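Local coordinates for Sec-alkyl sulfatase (Pseudomonas sp., PDB 2YHE), which hydrolyses secondary alkyl sulfates enantioselectively with inversion of configuration, releasing (S)-alcohols and sulfate from (R)-esters as a zinc-dependent homodimer, at residues D131-T136 with D148-A153. Residues are numbered along the deposited sequence; the frame is centred on the assembly and turned at random.
Sequences DPANMT and DTLTTA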
ATOM      1  N   ASP A 131      11.098 -10.362 -26.316  1.00 33.67           N
ATOM      2  CA  ASP A 131       9.996 -10.211 -25.385  1.00 32.58           C
ATOM      3  C   ASP A 131      10.386  -9.092 -24.399  1.00 36.97           C
ATOM      4  O   ASP A 131      11.598  -8.813 -24.282  1.00 37.22           O
ATOM      5  CB  ASP A 131       9.898 -11.541 -24.615  1.00 33.39           C
ATOM      6  CG  ASP A 131       8.768 -11.678 -23.635  1.00 37.98           C
ATOM      7  OD1 ASP A 131       7.678 -12.111 -24.048  1.00 35.07           O
ATOM      8  OD2 ASP A 131       8.983 -11.393 -22.446  1.00 46.05           O
ATOM      9  N   PRO A 132       9.433  -8.481 -23.632  1.00 31.88           N
ATOM     10  CA  PRO A 132       9.842  -7.519 -22.591  1.00 31.78           C
ATOM     11  C   PRO A 132      10.924  -8.089 -21.635  1.00 35.76           C
ATOM     12  O   PRO A 132      11.878  -7.389 -21.276  1.00 36.86           O
ATOM     13  CB  PRO A 132       8.549  -7.248 -21.827  1.00 32.89           C
ATOM     14  CG  PRO A 132       7.487  -7.495 -22.802  1.00 37.61           C
ATOM     15  CD  PRO A 132       7.963  -8.607 -23.675  1.00 33.30           C
ATOM     16  N   ALA A 133      10.798  -9.374 -21.263  1.00 28.51           N
ATOM     17  CA  ALA A 133      11.726 -10.060 -20.363  1.00 26.86           C
ATOM     18  C   ALA A 133      12.761 -10.943 -21.110  1.00 31.00           C
ATOM     19  O   ALA A 133      12.682 -11.106 -22.321  1.00 30.94           O
ATOM     20  CB  ALA A 133      10.935 -10.900 -19.370  1.00 26.75           C
ATOM     21  N   ASN A 134      13.729 -11.497 -20.376  1.00 27.11           N
ATOM     22  CA  ASN A 134      14.747 -12.418 -20.891  1.00 26.79           C
ATOM     23  C   ASN A 134      14.395 -13.844 -20.468  1.00 32.22           C
ATOM     24  O   ASN A 134      13.627 -14.054 -19.519  1.00 31.39           O
ATOM     25  CB  ASN A 134      16.137 -12.072 -20.313  1.00 29.64           C
ATOM     26  CG  ASN A 134      16.674 -10.708 -20.670  1.00 44.33           C
ATOM     27  OD1 ASN A 134      16.274 -10.081 -21.659  1.00 41.57           O
ATOM     28  ND2 ASN A 134      17.630 -10.243 -19.888  1.00 27.05           N
ATOM     29  N   MET A 135      14.973 -14.829 -21.164  1.00 31.18           N
ATOM     30  CA  MET A 135      14.836 -16.250 -20.819  1.00 30.59           C
ATOM     31  C   MET A 135      16.244 -16.783 -20.601  1.00 35.76           C
ATOM     32  O   MET A 135      17.104 -16.627 -21.471  1.00 35.33           O
ATOM     33  CB  MET A 135      14.104 -17.044 -21.903  1.00 32.23           C
ATOM     34  CG  MET A 135      13.947 -18.522 -21.578  1.00 35.73           C
ATOM     35  SD  MET A 135      13.405 -19.524 -23.017  1.00 40.67           S
ATOM     36  CE  MET A 135      11.622 -19.404 -22.843  1.00 35.63           C
ATOM     37  N   THR A 136      16.496 -17.355 -19.422  1.00 32.68           N
ATOM     38  CA  THR A 136      17.784 -17.975 -19.124  1.00 31.92           C
ATOM     39  C   THR A 136      17.656 -19.476 -19.402  1.00 38.96           C
ATOM     40  O   THR A 136      16.704 -20.116 -18.941  1.00 38.34           O
ATOM     41  CB  THR A 136      18.241 -17.623 -17.723  1.00 31.57           C
ATOM     42  OG1 THR A 136      18.384 -16.203 -17.654  1.00 36.75           O
ATOM     43  CG2 THR A 136      19.562 -18.295 -17.349  1.00 25.57           C
ATOM     44  N   ASP A 148      12.576 -18.619 -16.104  1.00 31.34           N
ATOM     45  CA  ASP A 148      11.490 -17.844 -16.711  1.00 30.81           C
ATOM     46  C   ASP A 148      11.119 -18.275 -18.123  1.00 33.96           C
ATOM     47  O   ASP A 148      11.924 -18.892 -18.825  1.00 30.80           O
ATOM     48  CB  ASP A 148      11.602 -16.331 -16.488  1.00 31.71           C
ATOM     49  CG  ASP A 148      11.681 -15.912 -15.023  1.00 32.44           C
ATOM     50  OD1 ASP A 148      11.054 -16.577 -14.181  1.00 30.25           O
ATOM     51  OD2 ASP A 148      12.310 -14.879 -14.737  1.00 36.12           O
ATOM     52  N   THR A 149       9.855 -17.996 -18.495  1.00 32.13           N
ATOM     53  CA  THR A 149       9.211 -18.428 -19.732  1.00 31.28           C
ATOM     54  C   THR A 149       8.693 -17.295 -20.599  1.00 36.42           C
ATOM     55  O   THR A 149       7.834 -17.542 -21.445  1.00 37.65           O
ATOM     56  CB  THR A 149       8.026 -19.323 -19.365  1.00 34.40           C
ATOM     57  OG1 THR A 149       7.124 -18.579 -18.535  1.00 41.25           O
ATOM     58  CG2 THR A 149       8.440 -20.611 -18.687  1.00 31.01           C
ATOM     59  N   LEU A 150       9.165 -16.060 -20.388  1.00 33.45           N
ATOM     60  CA  LEU A 150       8.726 -14.874 -21.134  1.00 34.03           C
ATOM     61  C   LEU A 150       7.244 -14.535 -20.933  1.00 42.56           C
ATOM     62  O   LEU A 150       6.576 -15.173 -20.122  1.00 43.11           O
ATOM     63  CB  LEU A 150       9.135 -14.931 -22.615  1.00 34.21           C
ATOM     64  CG  LEU A 150      10.595 -15.206 -22.923  1.00 38.54           C
ATOM     65  CD1 LEU A 150      10.795 -15.253 -24.376  1.00 38.82           C
ATOM     66  CD2 LEU A 150      11.497 -14.149 -22.330  1.00 38.99           C
ATOM     67  N   THR A 151       6.738 -13.498 -21.624  1.00 42.23           N
ATOM     68  CA  THR A 151       5.366 -12.994 -21.440  1.00 41.97           C
ATOM     69  C   THR A 151       4.281 -13.812 -22.104  1.00 47.11           C
ATOM     70  O   THR A 151       3.160 -13.870 -21.578  1.00 47.39           O
ATOM     71  CB  THR A 151       5.261 -11.520 -21.869  1.00 44.18           C
ATOM     72  OG1 THR A 151       6.493 -10.855 -21.604  1.00 41.64           O
ATOM     73  CG2 THR A 151       4.134 -10.792 -21.188  1.00 41.36           C
ATOM     74  N   THR A 152       4.560 -14.347 -23.306  1.00 43.07           N
ATOM     75  CA  THR A 152       3.546 -15.049 -24.096  1.00 42.34           C
ATOM     76  C   THR A 152       4.042 -16.358 -24.664  1.00 48.69           C
ATOM     77  O   THR A 152       5.256 -16.532 -24.857  1.00 49.66           O
ATOM     78  CB  THR A 152       3.071 -14.159 -25.240  1.00 41.17           C
ATOM     79  OG1 THR A 152       4.111 -14.063 -26.203  1.00 38.45           O
ATOM     80  CG2 THR A 152       2.645 -12.753 -24.790  1.00 37.88           C
ATOM     81  N   ALA A 153       3.091 -17.262 -24.991  1.00 45.10           N
ATOM     82  CA  ALA A 153       3.374 -18.570 -25.591  1.00 44.28           C
ATOM     83  C   ALA A 153       4.181 -18.392 -26.897  1.00 48.32           C
ATOM     84  O   ALA A 153       5.201 -19.061 -27.094  1.00 46.28           O
ATOM     85  CB  ALA A 153       2.073 -19.311 -25.858  1.00 44.45           C
TER
HETATM   86  O   HOH W   1      10.749 -14.423 -18.642  1.00 18.31           O
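OD2 of D131 takes two firm hydrogen bonds: the hydroxyl OG1 of T151 donates to it over 2.7 Å on the syn side, while the backbone N of A133, 3.0 Å from D131 OD2, comes in on the anti side. Both reach it from the same face of the carboxylate plane. The bond from A133 N closes an Asx turn, which P132, with its fixed phi, suits well. The other oxygen, D131 OD1, accepts from T151 N at 2.9 Å and is also hydrogen-bonded to the hydroxyl of T155 in helix 153-164. With CG anti to the backbone N (chi1 -176°), D131 reaches across to 148-153, and a carboxylate has acceptors enough to serve all these donors in a buried place. In this metallo-beta-lactamase domain, segment 131-136 leads into strand 135-139, whereas 148-153 follows the neighbouring strand 144-147 and turns into helix 153-164, with T152 at its N-cap position. The zinc site lies close by: D148 OD2 is hydrogen-bonded to ND1 of the zinc ligand H184, so D148 is a second-shell residue that can orient the imidazole, and the small A133 fits beside a zinc ion. The branched end of L150 packs against 131-136, its CD2 lying 3.9 Å from M135 CB and 4.4 Å from A133 CB, and its CD1 3.8 Å from D131 CB. The flexible thioether of M135 bends at chi3 (-89°), bringing CE to 4.1 Å from T149 CA. A water bridges the backbones, donating to N134 O and accepting from L150 N.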